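Long-range contacts in 3'-5'-exonuclease (Saccharomyces cerevisiae, PDB 3E2V), which probably cuts double-stranded DNA internally and trims it from the 3' end, as a magnesium-dependent nuclease of the TatD family: residues A[13-19]-A[51-57]; A[43-47]-A[356-360]; A[59-65]-A[87-93]; A[185-190]-A[242-248]. All blocks are in the same frame, centred on the assembly; numbering follows the deposited sequence.

Interaction 1. Residues A[13-19]-A[51-57]; sequences KYYDIGL and HVKNALV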
loop_
_atom_site.group_PDB
_atom_site.type_symbol
_atom_site.label_atom_id
_atom_site.label_comp_id
_atom_site.label_asym_id
_atom_site.label_seq_id
_atom_site.Cartn_x
_atom_site.Cartn_y
_atom_site.Cartn_z
ATOM N N LYS A 13 7.947 13.218 12.703
ATOM C CA LYS A 13 6.744 13.145 11.866
ATOM C C LYS A 13 6.788 11.866 11.047
ATOM O O LYS A 13 7.773 11.597 10.366
ATOM C CB LYS A 13 6.641 14.354 10.925
ATOM C CG LYS A 13 6.646 15.722 11.611
ATOM C CD LYS A 13 6.643 16.820 10.559
ATOM C CE LYS A 13 7.092 18.166 11.137
ATOM N NZ LYS A 13 7.304 19.174 10.052
ATOM N N TYR A 14 5.711 11.079 11.110
ATOM C CA TYR A 14 5.601 9.841 10.304
ATOM C C TYR A 14 4.448 9.917 9.316
ATOM O O TYR A 14 3.425 10.550 9.577
ATOM C CB TYR A 14 5.383 8.617 11.204
ATOM C CG TYR A 14 6.398 8.433 12.305
ATOM C CD1 TYR A 14 7.697 7.982 12.016
ATOM C CD2 TYR A 14 6.053 8.649 13.635
ATOM C CE1 TYR A 14 8.631 7.805 13.026
ATOM C CE2 TYR A 14 6.991 8.464 14.673
ATOM C CZ TYR A 14 8.274 8.054 14.357
ATOM O OH TYR A 14 9.186 7.856 15.373
ATOM N N TYR A 15 4.628 9.232 8.185
ATOM C CA TYR A 15 3.648 9.196 7.118
ATOM C C TYR A 15 3.512 7.730 6.735
ATOM O O TYR A 15 4.376 7.174 6.033
ATOM C CB TYR A 15 4.164 10.020 5.943
ATOM C CG TYR A 15 3.172 10.449 4.896
ATOM C CD1 TYR A 15 3.295 11.720 4.344
ATOM C CD2 TYR A 15 2.172 9.599 4.401
ATOM C CE1 TYR A 15 2.448 12.156 3.360
ATOM C CE2 TYR A 15 1.275 10.049 3.398
ATOM C CZ TYR A 15 1.457 11.342 2.889
ATOM O OH TYR A 15 0.645 11.870 1.913
ATOM N N ASP A 16 2.443 7.092 7.228
ATOM C CA ASP A 16 2.259 5.652 7.000
ATOM C C ASP A 16 1.687 5.450 5.610
ATOM O O ASP A 16 0.535 5.806 5.364
ATOM C CB ASP A 16 1.314 5.081 8.065
ATOM C CG ASP A 16 1.209 3.558 8.037
ATOM O OD1 ASP A 16 1.645 2.902 7.054
ATOM O OD2 ASP A 16 0.665 3.014 9.033
ATOM N N ILE A 17 2.483 4.904 4.691
ATOM C CA ILE A 17 2.002 4.735 3.300
ATOM C C ILE A 17 1.175 3.477 3.108
ATOM O O ILE A 17 0.688 3.240 2.005
ATOM C CB ILE A 17 3.151 4.782 2.247
ATOM C CG1 ILE A 17 4.039 3.538 2.318
ATOM C CG2 ILE A 17 3.966 6.056 2.448
ATOM C CD1 ILE A 17 4.853 3.274 1.042
ATOM N N GLY A 18 0.975 2.715 4.189
ATOM C CA GLY A 18 0.296 1.427 4.093
ATOM C C GLY A 18 -0.671 1.173 5.221
ATOM O O GLY A 18 -0.459 0.279 6.048
ATOM N N LEU A 19 -1.748 1.943 5.262
ATOM C CA LEU A 19 -2.733 1.754 6.293
ATOM C C LEU A 19 -3.993 1.090 5.715
ATOM O O LEU A 19 -4.708 1.684 4.903
ATOM C CB LEU A 19 -3.056 3.105 6.942
ATOM C CG LEU A 19 -4.163 3.119 8.009
ATOM C CD1 LEU A 19 -3.901 2.081 9.092
ATOM C CD2 LEU A 19 -4.258 4.482 8.646
ATOM N N HIS A 51 2.955 10.606 16.791
ATOM C CA HIS A 51 3.594 11.486 15.798
ATOM C C HIS A 51 3.311 11.138 14.348
ATOM O O HIS A 51 3.977 11.660 13.450
ATOM C CB HIS A 51 5.106 11.590 16.039
ATOM C CG HIS A 51 5.469 11.748 17.486
ATOM N ND1 HIS A 51 5.081 12.840 18.238
ATOM C CD2 HIS A 51 6.151 10.930 18.325
ATOM C CE1 HIS A 51 5.512 12.689 19.478
ATOM N NE2 HIS A 51 6.167 11.545 19.558
ATOM N N VAL A 52 2.312 10.289 14.125
ATOM C CA VAL A 52 1.865 10.016 12.761
ATOM C C VAL A 52 0.996 11.175 12.303
ATOM O O VAL A 52 -0.045 11.468 12.905
ATOM C CB VAL A 52 1.137 8.659 12.628
ATOM C CG1 VAL A 52 0.927 8.307 11.143
ATOM C CG2 VAL A 52 1.924 7.565 13.337
ATOM N N LYS A 53 1.427 11.831 11.228
ATOM C CA LYS A 53 0.748 13.011 10.737
ATOM C C LYS A 53 -0.200 12.701 9.590
ATOM O O LYS A 53 -1.259 13.314 9.470
ATOM C CB LYS A 53 1.763 14.068 10.290
ATOM C CG LYS A 53 2.799 14.417 11.337
ATOM C CD LYS A 53 2.187 15.006 12.609
ATOM C CE LYS A 53 3.266 15.205 13.651
ATOM N NZ LYS A 53 2.688 15.762 14.909
ATOM N N ASN A 54 0.193 11.779 8.715
ATOM C CA ASN A 54 -0.556 11.494 7.491
ATOM C C ASN A 54 -0.547 9.985 7.295
ATOM O O ASN A 54 0.365 9.308 7.793
ATOM C CB ASN A 54 0.147 12.089 6.257
ATOM C CG ASN A 54 0.001 13.589 6.127
ATOM O OD1 ASN A 54 -0.399 14.078 5.060
ATOM N ND2 ASN A 54 0.353 14.320 7.158
ATOM N N ALA A 55 -1.554 9.458 6.588
ATOM C CA ALA A 55 -1.508 8.052 6.193
ATOM C C ALA A 55 -2.210 7.881 4.871
ATOM O O ALA A 55 -3.111 8.650 4.530
ATOM C CB ALA A 55 -2.139 7.157 7.253
ATOM N N LEU A 56 -1.772 6.872 4.123
ATOM C CA LEU A 56 -2.389 6.512 2.867
ATOM C C LEU A 56 -3.207 5.243 3.086
ATOM O O LEU A 56 -2.649 4.195 3.463
ATOM C CB LEU A 56 -1.297 6.286 1.808
ATOM C CG LEU A 56 -1.772 5.977 0.385
ATOM C CD1 LEU A 56 -2.438 7.211 -0.240
ATOM C CD2 LEU A 56 -0.566 5.566 -0.462
ATOM N N VAL A 57 -4.519 5.346 2.866
ATOM C CA VAL A 57 -5.443 4.223 3.045
ATOM C C VAL A 57 -5.501 3.426 1.749
ATOM O O VAL A 57 -5.753 3.981 0.699
ATOM C CB VAL A 57 -6.851 4.740 3.446
ATOM C CG1 VAL A 57 -7.877 3.610 3.561
ATOM C CG2 VAL A 57 -6.765 5.496 4.767
#
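Y14, Y15 and D16 run parallel to V52, N54 and A55 as the first two strands of a TIM-type barrel, and L19 pairs with V57 once the chain has turned at I17. The backbone bonds come first. Y14 N gives to H51 O and K53 N returns to Y14 O at 2.9 Å; D16 N meets N54 O, L56 N reaches D16 O at 2.8 Å, and L19 N reaches L56 O. A beta bulge shifts the register after Y14, and a second one before L19.

The corner is fixed by an Asx turn: G18 N approaches D16 OD1 at 2.9 Å from above the carboxylate plane, while D16 OD2 is hydrogen-bonded to T302 OG1. G18 lies close to H253 and D303, which hold the bound magnesium ion.

The aromatic contact is of the CH-pi kind. With its CG trans to the backbone N (chi1 -163°), Y15 lays its ring beneath N54, whose CB stands 3.4 Å from the ring centroid, squarely on the normal; the amide plane is turned 36° from the ring. Y15 OH bonds to G393 O. Replacing Y15 with an alanine would probably leave N54 CB without its aromatic floor and G393 O without the hydroxyl.

On the sheet face that carries D16, A55 and L19, A55 CB touches L19 CD2 at 3.7 Å; toward the backbone it lies 3.5 Å from D16 O.

Interaction 2. Residues A[43-47]-A[356-360]; sequences LLERA and RNEPC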
loop_
_atom_site.group_PDB
_atom_site.type_symbol
_atom_site.label_atom_id
_atom_site.label_comp_id
_atom_site.label_asym_id
_atom_site.label_seq_id
_atom_site.Cartn_x
_atom_site.Cartn_y
_atom_site.Cartn_z
ATOM N N LEU A 43 -8.112 4.757 17.229
ATOM C CA LEU A 43 -6.924 4.296 16.555
ATOM C C LEU A 43 -6.148 5.471 15.955
ATOM O O LEU A 43 -4.915 5.535 16.059
ATOM C CB LEU A 43 -7.306 3.313 15.448
ATOM C CG LEU A 43 -6.152 2.772 14.621
ATOM C CD1 LEU A 43 -6.191 1.267 14.568
ATOM C CD2 LEU A 43 -6.128 3.415 13.246
ATOM N N LEU A 44 -6.865 6.384 15.311
ATOM C CA LEU A 44 -6.217 7.537 14.696
ATOM C C LEU A 44 -5.670 8.487 15.753
ATOM O O LEU A 44 -4.604 9.069 15.549
ATOM C CB LEU A 44 -7.169 8.230 13.711
ATOM C CG LEU A 44 -7.529 7.379 12.477
ATOM C CD1 LEU A 44 -8.748 7.939 11.736
ATOM C CD2 LEU A 44 -6.347 7.195 11.504
ATOM N N GLU A 45 -6.377 8.622 16.866
ATOM C CA GLU A 45 -5.883 9.397 18.011
ATOM C C GLU A 45 -4.581 8.815 18.571
ATOM O O GLU A 45 -3.641 9.564 18.887
ATOM C CB GLU A 45 -6.975 9.515 19.089
ATOM C CG GLU A 45 -8.165 10.334 18.598
ATOM C CD GLU A 45 -9.377 10.340 19.529
ATOM O OE1 GLU A 45 -9.404 9.587 20.524
ATOM O OE2 GLU A 45 -10.307 11.128 19.242
ATOM N N ARG A 46 -4.499 7.488 18.683
ATOM C CA ARG A 46 -3.266 6.825 19.130
ATOM C C ARG A 46 -2.119 7.120 18.164
ATOM O O ARG A 46 -0.995 7.421 18.590
ATOM C CB ARG A 46 -3.444 5.313 19.269
ATOM C CG ARG A 46 -4.322 4.917 20.437
ATOM C CD ARG A 46 -4.304 3.434 20.655
ATOM N NE ARG A 46 -5.040 2.638 19.659
ATOM C CZ ARG A 46 -6.355 2.434 19.684
ATOM N NH1 ARG A 46 -7.126 3.047 20.591
ATOM N NH2 ARG A 46 -6.912 1.654 18.764
ATOM N N ALA A 47 -2.397 7.030 16.863
ATOM C CA ALA A 47 -1.365 7.303 15.871
ATOM C C ALA A 47 -0.853 8.751 15.959
ATOM O O ALA A 47 0.351 9.002 15.901
ATOM C CB ALA A 47 -1.894 6.980 14.459
ATOM N N ARG A 356 -3.338 -7.144 16.712
ATOM C CA ARG A 356 -3.825 -6.231 15.673
ATOM C C ARG A 356 -2.861 -5.053 15.589
ATOM O O ARG A 356 -2.806 -4.201 16.491
ATOM C CB ARG A 356 -5.248 -5.735 15.979
ATOM C CG ARG A 356 -5.852 -4.842 14.888
ATOM C CD ARG A 356 -7.212 -4.305 15.304
ATOM N NE ARG A 356 -7.082 -3.219 16.282
ATOM C CZ ARG A 356 -8.062 -2.401 16.673
ATOM N NH1 ARG A 356 -9.302 -2.515 16.188
ATOM N NH2 ARG A 356 -7.796 -1.445 17.569
ATOM N N ASN A 357 -2.094 -4.997 14.500
ATOM C CA ASN A 357 -1.139 -3.900 14.353
ATOM C C ASN A 357 -1.853 -2.575 14.080
ATOM O O ASN A 357 -3.010 -2.562 13.647
ATOM C CB ASN A 357 -0.111 -4.238 13.269
ATOM C CG ASN A 357 1.133 -3.387 13.364
ATOM O OD1 ASN A 357 1.419 -2.778 14.405
ATOM N ND2 ASN A 357 1.873 -3.320 12.263
ATOM N N GLU A 358 -1.177 -1.457 14.362
ATOM C CA GLU A 358 -1.765 -0.138 14.184
ATOM C C GLU A 358 -0.775 0.857 13.598
ATOM O O GLU A 358 0.441 0.674 13.750
ATOM C CB GLU A 358 -2.264 0.423 15.519
ATOM C CG GLU A 358 -3.320 -0.426 16.206
ATOM C CD GLU A 358 -4.055 0.329 17.307
ATOM O OE1 GLU A 358 -3.717 1.501 17.564
ATOM O OE2 GLU A 358 -4.961 -0.266 17.941
ATOM N N PRO A 359 -1.288 1.927 12.965
ATOM C CA PRO A 359 -0.377 2.970 12.453
ATOM C C PRO A 359 0.471 3.652 13.540
ATOM O O PRO A 359 1.544 4.198 13.223
ATOM C CB PRO A 359 -1.324 3.971 11.763
ATOM C CG PRO A 359 -2.685 3.695 12.362
ATOM C CD PRO A 359 -2.705 2.211 12.641
ATOM N N CYS A 360 0.044 3.620 14.804
ATOM C CA CYS A 360 0.883 4.214 15.850
ATOM C C CYS A 360 2.199 3.479 16.033
ATOM O O CYS A 360 3.077 3.940 16.786
ATOM C CB CYS A 360 0.170 4.311 17.207
ATOM S SG CYS A 360 -0.253 2.734 17.990
HETATM O O HOH W 1 -2.806 3.639 16.016
#
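R46 and E358 meet in a side-on salt bridge, an example of buried charges held in a network rather than in an isolated pair. R46 NE sends an almost straight bond (176°) of 2.7 Å to the syn lone pair of E358 OE1. Its NH2 reaches E358 OE2 at 2.9 Å, also on the syn side but out of the carboxylate plane, the guanidinium and carboxylate planes being turned 42° apart. A bend in the arginine chain at chi3 (-73°) swings this edge round to the acid. On the anti side of the same OE2 comes R356 NH2, at 3.1 Å, approaching from the same face as R46 NH2. R46 and R356 also both salt-bridge D39, so two acids probably offset the closeness of the two bases.

One water ties the network to the main chain. It donates to L43 O and to E358 OE1, the latter at 2.8 Å, and accepts from C360 N, thereby linking the helix backbone with the loop.

The apolar contacts flank this polar patch. L43 divides its branches: CD1 lies 3.7 Å from E358 CG, against the aliphatic part of the glutamate, whereas CD2 meets P359 CG at 3.6 Å. A47 CB packs on the same proline, and C360 CB rests on the helix backbone, 3.6 Å from A47 CA.

Helix 40-49 is thus joined to the loop between strand 351-353 and helix 362-373, with M352 of that strand touching R46, E358 and C360.

Interaction 3. Residues A[59-65]-A[87-93]; sequences GSSIAES and IGVHPCC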
loop_
_atom_site.group_PDB
_atom_site.type_symbol
_atom_site.label_atom_id
_atom_site.label_comp_id
_atom_site.label_asym_id
_atom_site.label_seq_id
_atom_site.Cartn_x
_atom_site.Cartn_y
_atom_site.Cartn_z
ATOM N N GLY A 59 -6.677 0.894 -1.176
ATOM C CA GLY A 59 -7.840 0.320 -1.871
ATOM C C GLY A 59 -7.350 -0.857 -2.707
ATOM O O GLY A 59 -6.289 -0.750 -3.349
ATOM N N SER A 60 -8.080 -1.973 -2.702
ATOM C CA SER A 60 -7.618 -3.204 -3.386
ATOM C C SER A 60 -8.580 -3.787 -4.428
ATOM O O SER A 60 -8.290 -4.810 -5.054
ATOM C CB SER A 60 -7.257 -4.279 -2.358
ATOM O OG SER A 60 -8.420 -4.683 -1.637
ATOM N N SER A 61 -9.742 -3.161 -4.577
ATOM C CA SER A 61 -10.709 -3.528 -5.614
ATOM C C SER A 61 -11.570 -2.308 -5.896
ATOM O O SER A 61 -11.426 -1.266 -5.231
ATOM C CB SER A 61 -11.565 -4.712 -5.170
ATOM O OG SER A 61 -12.418 -4.319 -4.106
ATOM N N ILE A 62 -12.456 -2.394 -6.883
ATOM C CA ILE A 62 -13.356 -1.270 -7.108
ATOM C C ILE A 62 -14.195 -1.052 -5.840
ATOM O O ILE A 62 -14.255 0.064 -5.302
ATOM C CB ILE A 62 -14.220 -1.418 -8.392
ATOM C CG1 ILE A 62 -13.308 -1.431 -9.628
ATOM C CG2 ILE A 62 -15.180 -0.248 -8.479
ATOM C CD1 ILE A 62 -14.003 -1.788 -10.981
ATOM N N ALA A 63 -14.798 -2.120 -5.325
ATOM C CA ALA A 63 -15.627 -1.995 -4.121
ATOM C C ALA A 63 -14.837 -1.498 -2.916
ATOM O O ALA A 63 -15.298 -0.611 -2.174
ATOM C CB ALA A 63 -16.315 -3.308 -3.799
ATOM N N GLU A 64 -13.636 -2.038 -2.723
ATOM C CA GLU A 64 -12.814 -1.629 -1.596
ATOM C C GLU A 64 -12.304 -0.204 -1.743
ATOM O O GLU A 64 -12.156 0.513 -0.752
ATOM C CB GLU A 64 -11.640 -2.595 -1.398
ATOM C CG GLU A 64 -12.007 -3.800 -0.564
ATOM C CD GLU A 64 -12.122 -3.459 0.915
ATOM O OE1 GLU A 64 -11.103 -3.066 1.526
ATOM O OE2 GLU A 64 -13.239 -3.577 1.466
ATOM N N SER A 65 -12.043 0.211 -2.982
ATOM C CA SER A 65 -11.631 1.584 -3.228
ATOM C C SER A 65 -12.777 2.522 -2.884
ATOM O O SER A 65 -12.562 3.576 -2.284
ATOM C CB SER A 65 -11.192 1.778 -4.680
ATOM O OG SER A 65 -10.006 1.047 -4.945
ATOM N N ILE A 87 -6.851 4.215 -5.328
ATOM C CA ILE A 87 -7.896 3.543 -6.118
ATOM C C ILE A 87 -7.220 2.594 -7.089
ATOM O O ILE A 87 -6.317 2.986 -7.824
ATOM C CB ILE A 87 -8.741 4.537 -6.928
ATOM C CG1 ILE A 87 -9.446 5.535 -5.998
ATOM C CG2 ILE A 87 -9.750 3.772 -7.819
ATOM C CD1 ILE A 87 -10.204 6.642 -6.747
ATOM N N GLY A 88 -7.668 1.352 -7.091
ATOM C CA GLY A 88 -7.074 0.335 -7.965
ATOM C C GLY A 88 -7.571 -1.045 -7.628
ATOM O O GLY A 88 -8.273 -1.225 -6.642
ATOM N N VAL A 89 -7.222 -2.014 -8.471
ATOM C CA VAL A 89 -7.607 -3.417 -8.240
ATOM C C VAL A 89 -6.364 -4.289 -8.121
ATOM O O VAL A 89 -5.561 -4.363 -9.048
ATOM C CB VAL A 89 -8.538 -3.966 -9.349
ATOM C CG1 VAL A 89 -9.015 -5.372 -9.020
ATOM C CG2 VAL A 89 -9.731 -3.048 -9.515
ATOM N N HIS A 90 -6.214 -4.906 -6.958
ATOM C CA HIS A 90 -5.056 -5.706 -6.557
ATOM C C HIS A 90 -5.130 -7.054 -7.275
ATOM O O HIS A 90 -6.214 -7.495 -7.649
ATOM C CB HIS A 90 -5.222 -5.844 -5.036
ATOM C CG HIS A 90 -4.178 -6.622 -4.309
ATOM N ND1 HIS A 90 -4.039 -7.986 -4.418
ATOM C CD2 HIS A 90 -3.326 -6.237 -3.331
ATOM C CE1 HIS A 90 -3.100 -8.403 -3.586
ATOM N NE2 HIS A 90 -2.666 -7.363 -2.900
ATOM N N PRO A 91 -3.976 -7.704 -7.491
ATOM C CA PRO A 91 -4.004 -9.025 -8.120
ATOM C C PRO A 91 -4.954 -10.037 -7.431
ATOM O O PRO A 91 -5.470 -10.924 -8.135
ATOM C CB PRO A 91 -2.528 -9.472 -8.076
ATOM C CG PRO A 91 -1.871 -8.539 -7.076
ATOM C CD PRO A 91 -2.597 -7.245 -7.237
ATOM N N CYS A 92 -5.225 -9.888 -6.125
ATOM C CA CYS A 92 -6.226 -10.702 -5.378
ATOM C C CYS A 92 -7.557 -10.726 -6.082
ATOM O O CYS A 92 -8.340 -11.668 -5.953
ATOM C CB CYS A 92 -6.540 -10.104 -3.975
ATOM S SG CYS A 92 -7.263 -8.376 -3.960
ATOM N N CYS A 93 -7.847 -9.637 -6.779
ATOM C CA CYS A 93 -9.224 -9.256 -7.003
ATOM C C CYS A 93 -9.526 -8.976 -8.457
ATOM O O CYS A 93 -10.617 -8.488 -8.782
ATOM C CB CYS A 93 -9.525 -8.037 -6.129
ATOM S SG CYS A 93 -9.325 -8.402 -4.310
#
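S60 CB comes up obliquely to the imidazole of H90, and the two CB atoms are 3.7 Å apart. At the ring's edge, in its plane, C92 N donates to H90 ND1 over 2.8 Å, which helps fix the rotation of the ring; H202 meets it with planes about 50° apart, and H90 is also touched by E161, which binds magnesium in another structure of this protein though not in this one.

The S60 carbonyl is met from above its plane. H90 N points almost straight at S60 O, 2.8 Å away, yet stands 51° out of that plane, not on a lone pair. The vicinal disulfide of C92 and C93 closes on the same oxygen, with C93 CB 3.6 Å from S60 O.

Helix 62-75 begins here with S61 as its N-cap: S61 OG, set between the backbone N and the carbonyl carbon (chi1 68°), accepts from E64 N. S65 OG acts as a relay, donating to S61 O at 2.7 Å and accepting from G88 N at 3.2 Å. S65 N takes the opposite face of that S61 carbonyl, so two donors grip one oxygen. Beside them I62 CG1 meets V89 CG2 at 3.9 Å.

The contact joins the helix start that follows strand 52-57 to the loop leaving strand 82-87, within one beta-alpha-beta unit of the barrel, while helix 132-149 packs against I62 and I87.

Interaction 4. Residues A[185-190]-A[242-248]; sequences LKISCL and YKFHPDR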
loop_
_atom_site.group_PDB
_atom_site.type_symbol
_atom_site.label_atom_id
_atom_site.label_comp_id
_atom_site.label_asym_id
_atom_site.label_seq_id
_atom_site.Cartn_x
_atom_site.Cartn_y
_atom_site.Cartn_z
ATOM N N LEU A 185 -2.289 -0.141 -15.674
ATOM C CA LEU A 185 -1.192 0.761 -15.977
ATOM C C LEU A 185 -1.551 1.662 -17.155
ATOM O O LEU A 185 -1.241 2.844 -17.145
ATOM C CB LEU A 185 0.106 -0.004 -16.239
ATOM C CG LEU A 185 0.721 -0.675 -15.010
ATOM C CD1 LEU A 185 1.857 -1.561 -15.466
ATOM C CD2 LEU A 185 1.197 0.362 -13.969
ATOM N N LYS A 186 -2.213 1.099 -18.157
ATOM C CA LYS A 186 -2.609 1.919 -19.304
ATOM C C LYS A 186 -3.585 3.017 -18.881
ATOM O O LYS A 186 -3.431 4.182 -19.239
ATOM C CB LYS A 186 -3.236 1.057 -20.389
ATOM C CG LYS A 186 -2.263 0.157 -21.138
ATOM C CD LYS A 186 -3.040 -0.731 -22.107
ATOM C CE LYS A 186 -2.132 -1.725 -22.816
ATOM N NZ LYS A 186 -2.959 -2.695 -23.629
ATOM N N ILE A 187 -4.586 2.637 -18.107
ATOM C CA ILE A 187 -5.566 3.607 -17.609
ATOM C C ILE A 187 -4.887 4.735 -16.853
ATOM O O ILE A 187 -5.250 5.897 -17.008
ATOM C CB ILE A 187 -6.642 2.915 -16.725
ATOM C CG1 ILE A 187 -7.677 2.228 -17.614
ATOM C CG2 ILE A 187 -7.292 3.908 -15.746
ATOM C CD1 ILE A 187 -8.589 1.320 -16.819
ATOM N N SER A 188 -3.865 4.398 -16.072
ATOM C CA SER A 188 -3.162 5.384 -15.249
ATOM C C SER A 188 -2.379 6.402 -16.089
ATOM O O SER A 188 -1.852 7.379 -15.555
ATOM C CB SER A 188 -2.207 4.677 -14.283
ATOM O OG SER A 188 -0.986 4.317 -14.917
ATOM N N CYS A 189 -2.260 6.109 -17.387
ATOM C CA CYS A 189 -1.575 6.978 -18.370
ATOM C C CYS A 189 -2.516 7.698 -19.336
ATOM O O CYS A 189 -2.052 8.449 -20.209
ATOM C CB CYS A 189 -0.558 6.169 -19.213
ATOM S SG CYS A 189 0.802 5.444 -18.284
ATOM N N LEU A 190 -3.823 7.478 -19.192
ATOM C CA LEU A 190 -4.780 7.876 -20.247
ATOM C C LEU A 190 -5.000 9.365 -20.412
ATOM O O LEU A 190 -5.427 9.826 -21.486
ATOM C CB LEU A 190 -6.130 7.205 -20.041
ATOM C CG LEU A 190 -6.296 5.864 -20.751
ATOM C CD1 LEU A 190 -7.725 5.390 -20.608
ATOM C CD2 LEU A 190 -5.894 5.885 -22.234
ATOM N N TYR A 242 2.149 4.519 -24.844
ATOM C CA TYR A 242 2.129 4.547 -23.380
ATOM C C TYR A 242 3.551 4.679 -22.840
ATOM O O TYR A 242 4.394 3.827 -23.118
ATOM C CB TYR A 242 1.522 3.261 -22.838
ATOM C CG TYR A 242 0.031 3.167 -23.071
ATOM C CD1 TYR A 242 -0.858 3.777 -22.192
ATOM C CD2 TYR A 242 -0.482 2.495 -24.178
ATOM C CE1 TYR A 242 -2.225 3.714 -22.391
ATOM C CE2 TYR A 242 -1.850 2.424 -24.391
ATOM C CZ TYR A 242 -2.713 3.034 -23.487
ATOM O OH TYR A 242 -4.071 2.968 -23.677
ATOM N N LYS A 243 3.799 5.720 -22.046
ATOM C CA LYS A 243 5.084 5.869 -21.361
ATOM C C LYS A 243 4.883 6.631 -20.064
ATOM O O LYS A 243 4.223 7.666 -20.063
ATOM C CB LYS A 243 6.123 6.610 -22.249
ATOM C CG LYS A 243 7.513 6.638 -21.642
ATOM C CD LYS A 243 8.500 7.420 -22.504
ATOM C CE LYS A 243 9.897 7.302 -21.893
ATOM N NZ LYS A 243 10.894 8.177 -22.603
ATOM N N PHE A 244 5.466 6.147 -18.970
ATOM C CA PHE A 244 5.380 6.899 -17.726
ATOM C C PHE A 244 6.009 8.286 -17.866
ATOM O O PHE A 244 7.077 8.460 -18.469
ATOM C CB PHE A 244 6.106 6.191 -16.590
ATOM C CG PHE A 244 5.499 4.884 -16.149
ATOM C CD1 PHE A 244 4.121 4.631 -16.192
ATOM C CD2 PHE A 244 6.330 3.927 -15.595
ATOM C CE1 PHE A 244 3.599 3.394 -15.733
ATOM C CE2 PHE A 244 5.815 2.704 -15.129
ATOM C CZ PHE A 244 4.444 2.445 -15.188
ATOM N N HIS A 245 5.348 9.274 -17.270
ATOM C CA HIS A 245 5.943 10.589 -17.126
ATOM C C HIS A 245 7.315 10.480 -16.448
ATOM O O HIS A 245 7.478 9.664 -15.540
ATOM C CB HIS A 245 5.021 11.453 -16.268
ATOM C CG HIS A 245 5.382 12.905 -16.274
ATOM N ND1 HIS A 245 6.366 13.429 -15.467
ATOM C CD2 HIS A 245 4.884 13.948 -16.984
ATOM C CE1 HIS A 245 6.474 14.728 -15.688
ATOM N NE2 HIS A 245 5.585 15.068 -16.602
ATOM N N PRO A 246 8.313 11.282 -16.872
ATOM C CA PRO A 246 9.640 11.105 -16.291
ATOM C C PRO A 246 9.702 11.401 -14.790
ATOM O O PRO A 246 10.651 10.965 -14.139
ATOM C CB PRO A 246 10.515 12.093 -17.089
ATOM C CG PRO A 246 9.570 13.101 -17.600
ATOM C CD PRO A 246 8.307 12.344 -17.903
ATOM N N ASP A 247 8.709 12.112 -14.258
ATOM C CA ASP A 247 8.652 12.384 -12.816
ATOM C C ASP A 247 7.664 11.507 -12.035
ATOM O O ASP A 247 7.514 11.676 -10.826
ATOM C CB ASP A 247 8.377 13.866 -12.547
ATOM C CG ASP A 247 9.439 14.785 -13.157
ATOM O OD1 ASP A 247 10.643 14.452 -13.109
ATOM O OD2 ASP A 247 9.052 15.863 -13.667
ATOM N N ARG A 248 6.993 10.575 -12.706
ATOM C CA ARG A 248 6.058 9.694 -11.994
ATOM C C ARG A 248 6.809 8.775 -11.030
ATOM O O ARG A 248 7.816 8.140 -11.389
ATOM C CB ARG A 248 5.215 8.868 -12.982
ATOM C CG ARG A 248 4.621 7.588 -12.399
ATOM C CD ARG A 248 3.604 6.999 -13.356
ATOM N NE ARG A 248 2.247 7.385 -12.979
ATOM C CZ ARG A 248 1.160 6.989 -13.630
ATOM N NH1 ARG A 248 1.262 6.255 -14.733
ATOM N NH2 ARG A 248 -0.041 7.323 -13.187
#
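Where helix 174-187 gives way to a type I turn, R248 of the loop leading into barrel strand 250-252 grips S188 end-on. Its NH2 donates to S188 O at 3.0 Å, from above the carbonyl plane, and NH1 to S188 OG at the same length. That hydroxyl in turn gives its proton to L185 O at 2.7 Å, so S188 OG is held by both helix and arginine. A bend at chi3 (-97°) turns the guanidinium to this position, while NE bonds to Y197 O. A methionine in place of R248 would probably leave S188 O, S188 OG and Y197 O without these donors and the turn less firmly tied to the loop.

C189 packs beside it: SG lies 3.7 Å from R248 NH1 at the guanidinium edge and meets the edge of the F244 ring in a sulfur-aromatic contact. On the Y242 ring, K186 CG sits over one face, 3.8 Å from the centroid, and C189 CB at the edge; K186 NZ salt-bridges D223 and E183. A helix end meeting the loop that enters a strand in this way is characteristic of the bottom of an alpha/beta barrel, away from the catalytic end.

In the fold
Taken together, the four contacts trace one TIM-type barrel from different sides. Interaction 1 joins its first two strands, and interaction 2 lies next to it, centres about 10 Å apart, where P359 packs on D16 and L19; helix 40-49 leads through a short turn into strand 52-57. Interaction 3 continues along the chain from strand 52-57 into helix 62-75, about 20 Å from interaction 1 between centres. Interaction 4 follows later and stands apart, its centre about 34 Å from that of interaction 2. Interactions 3 and 4 are both nested within the long span of chain that interaction 2 closes, so segment 356-360 comes back to helix 40-49, while interactions 1 and 3 come near the magnesium-binding residues.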